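Local coordinates for DUF4848 domain-containing protein (Bacteroides thetaiotaomicron, PDB 4LB8) that is of unknown function, probably a lipoprotein of the DUF4848 family in which a helical part is joined to a beta-rich part, at residues V187-S198 with G252-K262. Sequence-based numbering, arbitrary orientation.
Sequences VSSGIIHANFTS and GGNVTKVFGRK
Asn195 reaches across to strand 254-262 with its amide nitrogen: ND2 donates to OD1 of Asn254 at 2.7 Å, almost straight, and more loosely to the backbone O of Val255 at 3.2 Å. Both acceptors lie close to the Asn195 amide plane, whereas the two amides are turned 52° apart. With CG anti to the backbone N (chi1 -170°), the Asn195 amide swings toward the neighbouring strand. Val255 O thus has two donors, Phe196 N in its carbonyl plane and Asn195 ND2 well above it. An alanine in place of Asn195 would probably leave Asn254 OD1 without this donor and its amide freer to turn. On the face of Ile192, Ala194 and Phe196, the Phe259 ring is met obliquely by the methyl of Ala194, CB lying 3.6 Å from Phe259 CD1, while Ile192 CG2 packs 3.8 Å from Phe259 CB. The other branch of Ile192 ends at CD1, which meets Lys262 CG at 4.0 Å. Opposite this face, Ile191 CD1 lies alongside the aliphatic part of Arg261, 3.7 Å from Arg261 CG. Antiparallel backbone bonds join the strands, among them Ala194 N to Lys257 O at 2.7 Å. A type I' turn from Ser188 to Ile191 joins strand 179-188 to strand 191-201 and includes Gly190, whose backbone angles would press a side chain against the preceding carbonyl O. Farther out, Arg261 continues to a salt bridge with Glu223, and Phe222 and Leu219 continue the packing around Phe259. On the Asn195 face, Glu124 of the second subunit is hydrogen-bonded to Thr256 OG1, and Arg151 of that subunit packs on Asn195. Strand 254-262 carries a classic beta bulge, Phe259 and Gly260 sharing Ile192 as their partner, which shifts the register by one residue in this antiparallel sheet.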
# COMPACT_ATOMS: atom_id res chain seq x y z
N VAL A 187 21.45 -14.09 2.92
CA VAL A 187 22.84 -14.34 3.35
C VAL A 187 23.18 -15.82 3.22
O VAL A 187 22.41 -16.69 3.66
CB VAL A 187 23.13 -13.78 4.79
CG1 VAL A 187 22.28 -14.46 5.88
CG2 VAL A 187 24.62 -13.81 5.13
N SER A 188 24.35 -16.09 2.63
CA SER A 188 24.90 -17.44 2.43
C SER A 188 26.29 -17.49 3.01
O SER A 188 27.21 -16.90 2.43
CB SER A 188 24.95 -17.79 0.94
OG SER A 188 25.48 -19.07 0.65
N SER A 189 26.45 -18.15 4.16
CA SER A 189 27.75 -18.33 4.83
C SER A 189 28.48 -17.02 5.15
O SER A 189 29.71 -16.97 5.10
CB SER A 189 28.66 -19.23 4.00
OG SER A 189 28.14 -20.54 3.95
N GLY A 190 27.73 -16.00 5.56
CA GLY A 190 28.29 -14.72 5.94
C GLY A 190 28.27 -13.73 4.80
O GLY A 190 28.40 -12.53 5.05
N ILE A 191 28.11 -14.23 3.53
CA ILE A 191 28.05 -13.40 2.30
C ILE A 191 26.62 -12.94 2.11
O ILE A 191 25.73 -13.77 1.95
CB ILE A 191 28.58 -14.15 1.04
CG1 ILE A 191 30.00 -14.77 1.23
CG2 ILE A 191 28.44 -13.31 -0.26
CD1 ILE A 191 31.14 -13.82 1.35
N ILE A 192 26.42 -11.62 2.11
CA ILE A 192 25.13 -10.97 1.94
C ILE A 192 24.91 -10.68 0.44
O ILE A 192 25.74 -10.01 -0.18
CB ILE A 192 24.99 -9.70 2.84
CG1 ILE A 192 25.19 -10.08 4.35
CG2 ILE A 192 23.61 -9.04 2.64
CD1 ILE A 192 25.45 -8.99 5.30
N HIS A 193 23.79 -11.18 -0.11
CA HIS A 193 23.37 -11.03 -1.50
C HIS A 193 22.29 -9.97 -1.58
O HIS A 193 21.36 -9.99 -0.78
CB HIS A 193 22.80 -12.38 -2.01
CG HIS A 193 23.84 -13.41 -2.32
ND1 HIS A 193 24.60 -14.00 -1.32
CD2 HIS A 193 24.17 -13.97 -3.50
CE1 HIS A 193 25.39 -14.85 -1.95
NE2 HIS A 193 25.16 -14.86 -3.26
N ALA A 194 22.40 -9.02 -2.51
CA ALA A 194 21.38 -7.99 -2.69
C ALA A 194 20.79 -8.09 -4.07
O ALA A 194 21.51 -8.39 -5.03
CB ALA A 194 21.99 -6.60 -2.49
N ASN A 195 19.50 -7.85 -4.16
CA ASN A 195 18.75 -7.80 -5.40
C ASN A 195 18.04 -6.43 -5.46
O ASN A 195 17.24 -6.10 -4.59
CB ASN A 195 17.77 -8.99 -5.51
CG ASN A 195 17.09 -9.21 -6.85
OD1 ASN A 195 16.10 -9.94 -6.95
ND2 ASN A 195 17.56 -8.60 -7.93
N PHE A 196 18.47 -5.59 -6.41
CA PHE A 196 17.93 -4.27 -6.72
C PHE A 196 17.02 -4.48 -7.89
O PHE A 196 17.46 -5.04 -8.90
CB PHE A 196 19.03 -3.25 -7.04
CG PHE A 196 19.95 -2.84 -5.92
CD1 PHE A 196 21.08 -3.58 -5.62
CD2 PHE A 196 19.75 -1.64 -5.24
CE1 PHE A 196 21.96 -3.17 -4.61
CE2 PHE A 196 20.64 -1.23 -4.23
CZ PHE A 196 21.75 -1.99 -3.93
N THR A 197 15.74 -4.10 -7.75
CA THR A 197 14.72 -4.33 -8.79
C THR A 197 13.95 -3.05 -9.18
O THR A 197 13.75 -2.16 -8.36
CB THR A 197 13.73 -5.43 -8.35
OG1 THR A 197 13.23 -5.13 -7.05
CG2 THR A 197 14.34 -6.83 -8.35
N SER A 198 13.51 -2.99 -10.45
CA SER A 198 12.73 -1.87 -10.93
C SER A 198 11.91 -2.28 -12.12
O SER A 198 12.39 -2.97 -13.04
CB SER A 198 13.61 -0.66 -11.27
OG SER A 198 14.18 -0.74 -12.56
N GLY A 252 20.06 -2.06 -15.06
CA GLY A 252 18.82 -2.76 -15.41
C GLY A 252 17.84 -2.89 -14.26
O GLY A 252 18.12 -2.43 -13.14
N GLY A 253 16.71 -3.54 -14.53
CA GLY A 253 15.65 -3.73 -13.55
C GLY A 253 15.82 -4.96 -12.67
O GLY A 253 14.94 -5.26 -11.86
N ASN A 254 16.93 -5.70 -12.85
CA ASN A 254 17.23 -6.87 -12.03
C ASN A 254 18.74 -6.96 -11.78
O ASN A 254 19.45 -7.72 -12.44
CB ASN A 254 16.69 -8.17 -12.65
CG ASN A 254 16.59 -9.30 -11.64
OD1 ASN A 254 16.53 -9.10 -10.42
ND2 ASN A 254 16.58 -10.52 -12.13
N VAL A 255 19.22 -6.20 -10.81
CA VAL A 255 20.65 -6.18 -10.48
C VAL A 255 20.94 -7.07 -9.30
O VAL A 255 20.28 -6.96 -8.27
CB VAL A 255 21.08 -4.72 -10.22
CG1 VAL A 255 22.53 -4.62 -9.77
CG2 VAL A 255 20.82 -3.86 -11.45
N THR A 256 21.93 -7.97 -9.43
CA THR A 256 22.31 -8.82 -8.29
C THR A 256 23.72 -8.45 -7.86
O THR A 256 24.60 -8.23 -8.69
CB THR A 256 22.15 -10.30 -8.57
OG1 THR A 256 23.10 -10.73 -9.54
CG2 THR A 256 20.71 -10.67 -8.97
N LYS A 257 23.91 -8.30 -6.56
CA LYS A 257 25.19 -7.87 -6.00
C LYS A 257 25.53 -8.58 -4.70
O LYS A 257 24.66 -8.91 -3.92
CB LYS A 257 25.13 -6.35 -5.69
CG LYS A 257 25.16 -5.39 -6.87
CD LYS A 257 26.59 -4.93 -7.20
CE LYS A 257 26.59 -3.84 -8.24
NZ LYS A 257 27.77 -3.91 -9.14
N VAL A 258 26.81 -8.75 -4.44
CA VAL A 258 27.34 -9.11 -3.14
C VAL A 258 27.20 -7.78 -2.41
O VAL A 258 27.78 -6.78 -2.86
CB VAL A 258 28.80 -9.63 -3.20
CG1 VAL A 258 29.41 -9.71 -1.80
CG2 VAL A 258 28.88 -10.97 -3.90
N PHE A 259 26.34 -7.73 -1.40
CA PHE A 259 26.08 -6.49 -0.69
C PHE A 259 27.17 -6.21 0.36
O PHE A 259 27.55 -5.07 0.57
CB PHE A 259 24.69 -6.59 -0.04
CG PHE A 259 24.13 -5.31 0.50
CD1 PHE A 259 23.78 -4.26 -0.35
CD2 PHE A 259 23.88 -5.16 1.86
CE1 PHE A 259 23.23 -3.08 0.16
CE2 PHE A 259 23.30 -3.99 2.37
CZ PHE A 259 22.99 -2.95 1.52
N GLY A 260 27.65 -7.26 1.00
CA GLY A 260 28.68 -7.19 2.02
C GLY A 260 28.85 -8.53 2.69
O GLY A 260 28.47 -9.56 2.14
N ARG A 261 29.44 -8.51 3.88
CA ARG A 261 29.63 -9.68 4.74
C ARG A 261 29.25 -9.36 6.16
O ARG A 261 29.33 -8.20 6.57
CB ARG A 261 31.11 -10.13 4.74
CG ARG A 261 31.59 -10.90 3.54
CD ARG A 261 32.96 -11.51 3.78
NE ARG A 261 34.00 -10.52 4.09
CZ ARG A 261 35.31 -10.78 4.08
NH1 ARG A 261 35.75 -11.98 3.73
NH2 ARG A 261 36.18 -9.83 4.39
N LYS A 262 28.94 -10.40 6.94
CA LYS A 262 28.72 -10.32 8.37
C LYS A 262 30.08 -10.36 9.13
O LYS A 262 30.93 -11.22 8.86
CB LYS A 262 27.82 -11.46 8.84
CG LYS A 262 26.37 -11.37 8.39
CD LYS A 262 25.59 -12.61 8.81
CE LYS A 262 25.53 -12.78 10.31
NZ LYS A 262 24.78 -13.99 10.70